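PDB 5ZRU: alpha-1,3-glucanase from Bacillus circulans, which hydrolyses alpha-1,3-glucan as a family GH87 glycoside hydrolase, of which this chain is the catalytic unit. Local coordinates for residues V98-V103 with P150-R155; V187-F192 with E207-A212; L220-G225 with I245-A250. All blocks are in the same frame, centred on the assembly; numbering follows the deposited sequence.

Contact 1 of 3, residues V98-V103 with P150-R155; sequences VYVNGV and PGDTIR
Asp152 meets Asn101 where the two strands part at a turn. Its OD1 accepts from Asn101 ND2 at 2.9 Å, and the N-H...O angle of 178° is almost straight. The bond lies in the plane of the amide but comes down on the carboxylate from above, and the two flat groups are turned 71° apart. Asp152 OD2 takes the backbone N of Gln149. With an alanine here, Asn101 ND2 would probably lose this acceptor and the backbone N of Gln149 its carboxylate partner. Thr153 comes next and grips Asn101 twice. Its N donates to Asn101 OD1 at 3.0 Å, from above the carbonyl plane, and its O accepts from Asn101 N at 2.9 Å. A water accepts from Gly102 N and makes weak bonds to Tyr99 O and Thr153 OG1. Ile154 faces Val100 as a non-hydrogen-bonded pair. Its CG1 is anti to the backbone N (chi1 177°) and packs 4.0 Å from Val98 CG1. Leu148 touches both Val100 and Ile154. Arg155 pairs with Tyr99 through two backbone bonds, Arg155 N to Tyr99 O at 2.8 Å and Tyr99 N to Arg155 O at 2.9 Å. The guanidinium reaches past this contact to Gln65, Gln157 and the ring of Tyr63. Val100 to Val103 form a type I' turn, closed by two backbone bonds between Val100 and Val103. This is the tight two-residue beta hairpin of strands 93-100 and 103-111, here set beside strand 153-157 in the five-stranded antiparallel sheet of catalytic domain D1.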
loop_
_atom_site.group_PDB
_atom_site.type_symbol
_atom_site.label_atom_id
_atom_site.label_comp_id
_atom_site.label_asym_id
_atom_site.label_seq_id
_atom_site.Cartn_x
_atom_site.Cartn_y
_atom_site.Cartn_z
ATOM N N VAL A 98 -21.716 -14.312 -7.400
ATOM C CA VAL A 98 -22.342 -13.141 -6.792
ATOM C C VAL A 98 -23.840 -13.221 -7.045
ATOM O O VAL A 98 -24.266 -13.399 -8.192
ATOM C CB VAL A 98 -21.770 -11.834 -7.373
ATOM C CG1 VAL A 98 -22.415 -10.608 -6.706
ATOM C CG2 VAL A 98 -20.247 -11.810 -7.238
ATOM N N TYR A 99 -24.630 -13.115 -5.981
ATOM C CA TYR A 99 -26.084 -13.051 -6.071
ATOM C C TYR A 99 -26.563 -11.729 -5.497
ATOM O O TYR A 99 -26.023 -11.247 -4.502
ATOM C CB TYR A 99 -26.764 -14.208 -5.308
ATOM C CG TYR A 99 -26.460 -15.585 -5.858
ATOM C CD1 TYR A 99 -25.260 -16.222 -5.564
ATOM C CD2 TYR A 99 -27.378 -16.254 -6.653
ATOM C CE1 TYR A 99 -24.981 -17.482 -6.062
ATOM C CE2 TYR A 99 -27.111 -17.517 -7.153
ATOM C CZ TYR A 99 -25.911 -18.124 -6.852
ATOM O OH TYR A 99 -25.634 -19.377 -7.344
ATOM N N VAL A 100 -27.577 -11.141 -6.124
ATOM C CA VAL A 100 -28.235 -9.953 -5.592
ATOM C C VAL A 100 -29.696 -10.297 -5.382
ATOM O O VAL A 100 -30.391 -10.668 -6.336
ATOM C CB VAL A 100 -28.087 -8.743 -6.521
ATOM C CG1 VAL A 100 -28.767 -7.534 -5.895
ATOM C CG2 VAL A 100 -26.618 -8.460 -6.775
ATOM N N ASN A 101 -30.155 -10.183 -4.137
ATOM C CA ASN A 101 -31.536 -10.517 -3.789
ATOM C C ASN A 101 -31.901 -11.910 -4.296
ATOM O O ASN A 101 -33.028 -12.162 -4.731
ATOM C CB ASN A 101 -32.497 -9.454 -4.330
ATOM C CG ASN A 101 -32.219 -8.083 -3.751
ATOM O OD1 ASN A 101 -31.938 -7.953 -2.564
ATOM N ND2 ASN A 101 -32.296 -7.052 -4.586
ATOM N N GLY A 102 -30.924 -12.821 -4.254
ATOM C CA GLY A 102 -31.130 -14.202 -4.643
ATOM C C GLY A 102 -30.945 -14.499 -6.116
ATOM O O GLY A 102 -30.966 -15.674 -6.499
ATOM N N VAL A 103 -30.778 -13.484 -6.954
ATOM C CA VAL A 103 -30.599 -13.677 -8.388
ATOM C C VAL A 103 -29.108 -13.722 -8.691
ATOM O O VAL A 103 -28.356 -12.838 -8.271
ATOM C CB VAL A 103 -31.282 -12.552 -9.184
ATOM C CG1 VAL A 103 -31.195 -12.843 -10.673
ATOM C CG2 VAL A 103 -32.729 -12.369 -8.736
ATOM N N PRO A 150 -30.059 0.526 -1.057
ATOM C CA PRO A 150 -30.329 0.163 0.342
ATOM C C PRO A 150 -31.394 -0.922 0.445
ATOM O O PRO A 150 -32.421 -0.880 -0.236
ATOM C CB PRO A 150 -30.801 1.485 0.957
ATOM C CG PRO A 150 -30.083 2.532 0.150
ATOM C CD PRO A 150 -30.019 1.989 -1.255
ATOM N N GLY A 151 -31.126 -1.925 1.277
ATOM C CA GLY A 151 -31.999 -3.065 1.404
ATOM C C GLY A 151 -31.660 -4.237 0.507
ATOM O O GLY A 151 -32.091 -5.362 0.794
ATOM N N ASP A 152 -30.921 -4.012 -0.580
ATOM C CA ASP A 152 -30.465 -5.127 -1.400
ATOM C C ASP A 152 -29.556 -6.026 -0.577
ATOM O O ASP A 152 -28.846 -5.570 0.318
ATOM C CB ASP A 152 -29.696 -4.635 -2.629
ATOM C CG ASP A 152 -30.597 -4.104 -3.725
ATOM O OD1 ASP A 152 -31.834 -4.324 -3.672
ATOM O OD2 ASP A 152 -30.058 -3.451 -4.643
ATOM N N THR A 153 -29.576 -7.316 -0.882
ATOM C CA THR A 153 -28.612 -8.240 -0.309
ATOM C C THR A 153 -27.652 -8.666 -1.406
ATOM O O THR A 153 -28.084 -9.040 -2.499
ATOM C CB THR A 153 -29.293 -9.460 0.307
ATOM O OG1 THR A 153 -30.029 -10.153 -0.706
ATOM C CG2 THR A 153 -30.232 -9.024 1.423
ATOM N N ILE A 154 -26.356 -8.576 -1.132
ATOM C CA ILE A 154 -25.341 -9.084 -2.045
ATOM C C ILE A 154 -24.658 -10.251 -1.351
ATOM O O ILE A 154 -24.228 -10.141 -0.192
ATOM C CB ILE A 154 -24.349 -7.987 -2.479
ATOM C CG1 ILE A 154 -23.246 -8.584 -3.374
ATOM C CG2 ILE A 154 -23.820 -7.233 -1.258
ATOM C CD1 ILE A 154 -22.402 -7.531 -4.138
ATOM N N ARG A 155 -24.640 -11.392 -2.028
ATOM C CA ARG A 155 -24.118 -12.631 -1.477
ATOM C C ARG A 155 -22.924 -13.059 -2.309
ATOM O O ARG A 155 -22.992 -13.041 -3.544
ATOM C CB ARG A 155 -25.179 -13.739 -1.474
ATOM C CG ARG A 155 -24.622 -15.104 -1.110
ATOM C CD ARG A 155 -25.670 -16.203 -1.215
ATOM N NE ARG A 155 -26.778 -15.993 -0.297
ATOM C CZ ARG A 155 -27.607 -16.956 0.100
ATOM N NH1 ARG A 155 -27.439 -18.202 -0.332
ATOM N NH2 ARG A 155 -28.594 -16.675 0.929
HETATM O O HOH W 1 -28.414 -12.364 -2.591
#

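Contact 2 of 3, residues V187-F192 with E207-A212; sequences VSVTDF and EAAVNA. With SO4 (sulfate ion), chain E.
Phe192 lays its ring on the helix with CG anti to the carbonyl carbon (chi1 -67°), and chi2 of -89° turns one face onto the backbone of Ala208 and Ala209. The CA of Ala209 sits over that face, 4.2 Å from the ring centroid and 26° off the ring normal, a CH-pi contact. Ala208 O lies above the ring centre on the same side. Phe192 CD1 meets Ala208 CB at 4.0 Å and CD2 meets Ala209 CB at 3.9 Å. The far end of the ring lies by Ala212 CB, at a doubtfully short separation. Val189 CG1 packs 4.0 Å from Ala209 CB. Val187 CG2 lies against Ala209 O. Leu220 touches Val187, Val189 and Ala209.

The CB of Ser188 leaves the backbone away from the helix. Ser188 OG donates to sulfate O2 at 2.7 Å and accepts from Thr190 N at 3.2 Å, which makes an ST turn. Arg182 also binds the sulfate. Asp191 OD2 receives Ser188 N at 3.0 Å and forms a salt bridge with Arg182. Helix 203-216 links strands 187-188 and 220-222 and packs on them, consistent with the start of a pectate lyase-like parallel beta-helix. The polar bonds fold segment 187-192 on itself and hold an anion, probably from the crystallisation liquor. The helix is met by apolar groups, and its small alanines let the ring come right down to its backbone.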
loop_
_atom_site.group_PDB
_atom_site.type_symbol
_atom_site.label_atom_id
_atom_site.label_comp_id
_atom_site.label_asym_id
_atom_site.label_seq_id
_atom_site.Cartn_x
_atom_site.Cartn_y
_atom_site.Cartn_z
ATOM N N VAL A 187 -5.640 13.490 -28.674
ATOM C CA VAL A 187 -5.406 12.303 -29.482
ATOM C C VAL A 187 -5.761 11.118 -28.607
ATOM O O VAL A 187 -5.582 11.160 -27.388
ATOM C CB VAL A 187 -3.959 12.184 -30.005
ATOM C CG1 VAL A 187 -3.594 13.376 -30.896
ATOM C CG2 VAL A 187 -2.980 12.061 -28.859
ATOM N N SER A 188 -6.297 10.075 -29.223
ATOM C CA SER A 188 -6.673 8.863 -28.508
ATOM C C SER A 188 -5.808 7.707 -28.983
ATOM O O SER A 188 -5.383 7.670 -30.140
ATOM C CB SER A 188 -8.152 8.524 -28.721
ATOM O OG SER A 188 -8.474 7.238 -28.197
ATOM N N VAL A 189 -5.542 6.759 -28.082
ATOM C CA VAL A 189 -4.786 5.579 -28.494
ATOM C C VAL A 189 -5.520 4.821 -29.593
ATOM O O VAL A 189 -4.888 4.153 -30.421
ATOM C CB VAL A 189 -4.501 4.664 -27.290
ATOM C CG1 VAL A 189 -3.547 5.356 -26.309
ATOM C CG2 VAL A 189 -5.813 4.246 -26.618
ATOM N N THR A 190 -6.850 4.908 -29.633
ATOM C CA THR A 190 -7.576 4.210 -30.689
ATOM C C THR A 190 -7.429 4.903 -32.041
ATOM O O THR A 190 -7.686 4.271 -33.073
ATOM C CB THR A 190 -9.056 4.062 -30.326
ATOM O OG1 THR A 190 -9.647 5.355 -30.146
ATOM C CG2 THR A 190 -9.219 3.254 -29.042
ATOM N N ASP A 191 -7.019 6.177 -32.063
ATOM C CA ASP A 191 -6.684 6.823 -33.328
ATOM C C ASP A 191 -5.526 6.130 -34.026
ATOM O O ASP A 191 -5.384 6.253 -35.248
ATOM C CB ASP A 191 -6.295 8.292 -33.128
ATOM C CG ASP A 191 -7.418 9.140 -32.576
ATOM O OD1 ASP A 191 -8.587 8.718 -32.634
ATOM O OD2 ASP A 191 -7.114 10.255 -32.088
ATOM N N PHE A 192 -4.684 5.426 -33.272
ATOM C CA PHE A 192 -3.459 4.838 -33.792
ATOM C C PHE A 192 -3.500 3.317 -33.787
ATOM O O PHE A 192 -2.459 2.662 -33.898
ATOM C CB PHE A 192 -2.263 5.379 -33.005
ATOM C CG PHE A 192 -2.048 6.843 -33.229
ATOM C CD1 PHE A 192 -1.251 7.284 -34.274
ATOM C CD2 PHE A 192 -2.711 7.781 -32.459
ATOM C CE1 PHE A 192 -1.081 8.632 -34.516
ATOM C CE2 PHE A 192 -2.547 9.136 -32.704
ATOM C CZ PHE A 192 -1.738 9.553 -33.730
ATOM N N GLU A 207 2.516 3.688 -28.093
ATOM C CA GLU A 207 3.762 4.388 -28.394
ATOM C C GLU A 207 3.561 5.434 -29.481
ATOM O O GLU A 207 4.056 6.563 -29.368
ATOM C CB GLU A 207 4.843 3.387 -28.809
ATOM C CG GLU A 207 5.426 2.641 -27.628
ATOM C CD GLU A 207 6.282 1.462 -28.047
ATOM O OE1 GLU A 207 6.590 1.344 -29.258
ATOM O OE2 GLU A 207 6.622 0.656 -27.154
ATOM N N ALA A 208 2.845 5.070 -30.551
ATOM C CA ALA A 208 2.568 6.027 -31.614
ATOM C C ALA A 208 1.739 7.192 -31.094
ATOM O O ALA A 208 1.964 8.345 -31.478
ATOM C CB ALA A 208 1.848 5.331 -32.769
ATOM N N ALA A 209 0.771 6.906 -30.218
ATOM C CA ALA A 209 -0.085 7.954 -29.675
ATOM C C ALA A 209 0.709 8.922 -28.806
ATOM O O ALA A 209 0.453 10.133 -28.823
ATOM C CB ALA A 209 -1.232 7.325 -28.881
ATOM N N VAL A 210 1.676 8.408 -28.038
ATOM C CA VAL A 210 2.549 9.282 -27.258
ATOM C C VAL A 210 3.295 10.245 -28.176
ATOM O O VAL A 210 3.329 11.457 -27.933
ATOM C CB VAL A 210 3.524 8.452 -26.401
ATOM C CG1 VAL A 210 4.596 9.362 -25.809
ATOM C CG2 VAL A 210 2.764 7.733 -25.286
ATOM N N ASN A 211 3.916 9.719 -29.239
ATOM C CA ASN A 211 4.651 10.583 -30.162
ATOM C C ASN A 211 3.743 11.648 -30.763
ATOM O O ASN A 211 4.142 12.810 -30.895
ATOM C CB ASN A 211 5.298 9.758 -31.275
ATOM C CG ASN A 211 6.449 8.905 -30.777
ATOM O OD1 ASN A 211 7.031 9.176 -29.726
ATOM N ND2 ASN A 211 6.791 7.874 -31.538
ATOM N N ALA A 212 2.519 11.274 -31.137
ATOM C CA ALA A 212 1.624 12.254 -31.745
ATOM C C ALA A 212 1.174 13.297 -30.733
ATOM O O ALA A 212 1.043 14.481 -31.073
ATOM C CB ALA A 212 0.418 11.558 -32.360
HETATM S S SO4 E . -12.381 7.726 -28.509
HETATM O O1 SO4 E . -13.409 8.007 -27.494
HETATM O O2 SO4 E . -11.050 7.885 -27.929
HETATM O O3 SO4 E . -12.539 8.659 -29.622
HETATM O O4 SO4 E . -12.539 6.344 -28.982
#

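Contact 3 of 3, residues L220-G225 with I245-A250; sequences LYIPAG and ITIMGA
Strands 220-222 and 245-249 run parallel, with a closest axis approach of 4.7 Å and an angle of 17° between them. Three backbone bonds join them in alternation. Leu220 N donates to Thr246 O at 2.8 Å. Met248 N then donates to Leu220 O at 2.9 Å, and Ile222 N to Met248 O at 2.9 Å. Near Ile222 and Ala250, Thr255 OG1 is hydrogen-bonded to both Ile222 O and Ala250 N.

The pair belongs to catalytic domain D2, which has the parallel beta-helix fold of the pectate lyase-like clan. Strand 245-249 pairs in turn with strand 277-285, so strands of successive coils lie side by side.

Leu220, Ile222 and Ile247 share one face. Leu220 and Ile247 lie side by side and point the same way, with Leu220 CB 4.1 Å from Ile247 CG1. Ile222 meets Ile247 at a slant, its CD1 3.9 Å from Ile247 CG2. Helix 203-216 covers this face through Val210 and Ala213 against Leu220, and through Phe206 against Ile222.

Tyr221 and Met248 share the other face. The bend of Met248 at chi3 (74°) swings its CE to 3.9 Å from Tyr221 CD1. Tyr221 CG is anti to the backbone N (chi1 179°), which lays the ring along the strand, with Tyr221 OH 3.7 Å from Ala250 CB. The same OH is hydrogen-bonded to Ile180 O. Pro223 N lies over one face of the ring. Ala250 CB also packs against Ala224.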
loop_
_atom_site.group_PDB
_atom_site.type_symbol
_atom_site.label_atom_id
_atom_site.label_comp_id
_atom_site.label_asym_id
_atom_site.label_seq_id
_atom_site.Cartn_x
_atom_site.Cartn_y
_atom_site.Cartn_z
ATOM N N LEU A 220 -3.246 13.067 -24.390
ATOM C CA LEU A 220 -3.387 11.670 -24.801
ATOM C C LEU A 220 -4.519 11.046 -23.994
ATOM O O LEU A 220 -4.410 10.891 -22.776
ATOM C CB LEU A 220 -2.083 10.892 -24.602
ATOM C CG LEU A 220 -2.148 9.381 -24.874
ATOM C CD1 LEU A 220 -2.770 9.105 -26.230
ATOM C CD2 LEU A 220 -0.752 8.738 -24.775
ATOM N N TYR A 221 -5.597 10.673 -24.676
ATOM C CA TYR A 221 -6.764 10.059 -24.058
ATOM C C TYR A 221 -6.743 8.552 -24.279
ATOM O O TYR A 221 -6.422 8.076 -25.373
ATOM C CB TYR A 221 -8.043 10.660 -24.657
ATOM C CG TYR A 221 -9.358 10.104 -24.132
ATOM C CD1 TYR A 221 -9.752 10.325 -22.817
ATOM C CD2 TYR A 221 -10.230 9.412 -24.975
ATOM C CE1 TYR A 221 -10.967 9.848 -22.347
ATOM C CE2 TYR A 221 -11.455 8.932 -24.512
ATOM C CZ TYR A 221 -11.809 9.161 -23.194
ATOM O OH TYR A 221 -13.005 8.714 -22.726
ATOM N N ILE A 222 -7.077 7.802 -23.235
ATOM C CA ILE A 222 -7.272 6.362 -23.332
ATOM C C ILE A 222 -8.745 6.091 -23.035
ATOM O O ILE A 222 -9.188 6.294 -21.896
ATOM C CB ILE A 222 -6.362 5.588 -22.368
ATOM C CG1 ILE A 222 -4.899 5.967 -22.598
ATOM C CG2 ILE A 222 -6.533 4.069 -22.574
ATOM C CD1 ILE A 222 -3.963 5.450 -21.516
ATOM N N PRO A 223 -9.545 5.661 -24.021
ATOM C CA PRO A 223 -10.991 5.520 -23.784
ATOM C C PRO A 223 -11.314 4.343 -22.886
ATOM O O PRO A 223 -10.413 3.611 -22.462
ATOM C CB PRO A 223 -11.562 5.314 -25.192
ATOM C CG PRO A 223 -10.447 4.689 -25.937
ATOM C CD PRO A 223 -9.186 5.351 -25.411
ATOM N N ALA A 224 -12.600 4.159 -22.595
ATOM C CA ALA A 224 -13.027 3.026 -21.781
ATOM C C ALA A 224 -12.664 1.710 -22.456
ATOM O O ALA A 224 -12.717 1.581 -23.682
ATOM C CB ALA A 224 -14.537 3.081 -21.544
ATOM N N GLY A 225 -12.317 0.723 -21.641
ATOM C CA GLY A 225 -12.008 -0.608 -22.120
ATOM C C GLY A 225 -10.693 -1.108 -21.562
ATOM O O GLY A 225 -9.953 -0.398 -20.883
ATOM N N ILE A 245 3.456 16.329 -20.743
ATOM C CA ILE A 245 2.495 15.405 -21.337
ATOM C C ILE A 245 1.355 15.170 -20.356
ATOM O O ILE A 245 1.563 15.078 -19.142
ATOM C CB ILE A 245 3.170 14.084 -21.783
ATOM C CG1 ILE A 245 2.192 13.240 -22.611
ATOM C CG2 ILE A 245 3.734 13.290 -20.583
ATOM C CD1 ILE A 245 2.844 12.030 -23.283
ATOM N N THR A 246 0.140 15.113 -20.894
ATOM C CA THR A 246 -1.051 14.762 -20.137
ATOM C C THR A 246 -1.638 13.484 -20.713
ATOM O O THR A 246 -1.876 13.399 -21.923
ATOM C CB THR A 246 -2.073 15.897 -20.175
ATOM O OG1 THR A 246 -1.503 17.047 -19.540
ATOM C CG2 THR A 246 -3.364 15.497 -19.446
ATOM N N ILE A 247 -1.847 12.489 -19.854
ATOM C CA ILE A 247 -2.413 11.202 -20.248
ATOM C C ILE A 247 -3.596 10.925 -19.335
ATOM O O ILE A 247 -3.437 10.884 -18.110
ATOM C CB ILE A 247 -1.386 10.066 -20.146
ATOM C CG1 ILE A 247 -0.160 10.376 -21.021
ATOM C CG2 ILE A 247 -2.050 8.715 -20.466
ATOM C CD1 ILE A 247 1.050 9.508 -20.697
ATOM N N MET A 248 -4.778 10.747 -19.916
ATOM C CA MET A 248 -5.983 10.613 -19.112
ATOM C C MET A 248 -6.841 9.481 -19.650
ATOM O O MET A 248 -7.107 9.426 -20.854
ATOM C CB MET A 248 -6.807 11.912 -19.101
ATOM C CG MET A 248 -7.963 11.888 -18.093
ATOM S SD MET A 248 -9.100 13.287 -18.292
ATOM C CE MET A 248 -9.962 12.796 -19.779
ATOM N N GLY A 249 -7.288 8.599 -18.756
ATOM C CA GLY A 249 -8.214 7.549 -19.115
ATOM C C GLY A 249 -9.649 7.981 -18.876
ATOM O O GLY A 249 -9.941 9.131 -18.538
ATOM N N ALA A 250 -10.563 7.023 -19.028
ATOM C CA ALA A 250 -11.982 7.301 -18.828
ATOM C C ALA A 250 -12.446 7.067 -17.391
ATOM O O ALA A 250 -13.638 7.230 -17.102
ATOM C CB ALA A 250 -12.830 6.450 -19.784
#

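Contacts 2 and 3 are neighbours, with centres 10 Å apart. Strand 187-188 pairs with strand 220-222: Val187 O lies 2.8 Å from Tyr221 N and Val189 N 3.1 Å from Tyr221 O, both probable hydrogen bonds. The sulfate on Ser188 of contact 2, probably from the crystallisation liquor, also lies about 3 Å from the side chain of Tyr221 in contact 3. The side chain of Thr246 is about 6 Å from a zinc ion and that of Val189 about 9 Å from a calcium ion. Contact 1 stands apart in domain D1, away from the known sites, its centre about 42 Å from that of contact 2 and about 34 Å from that of contact 3.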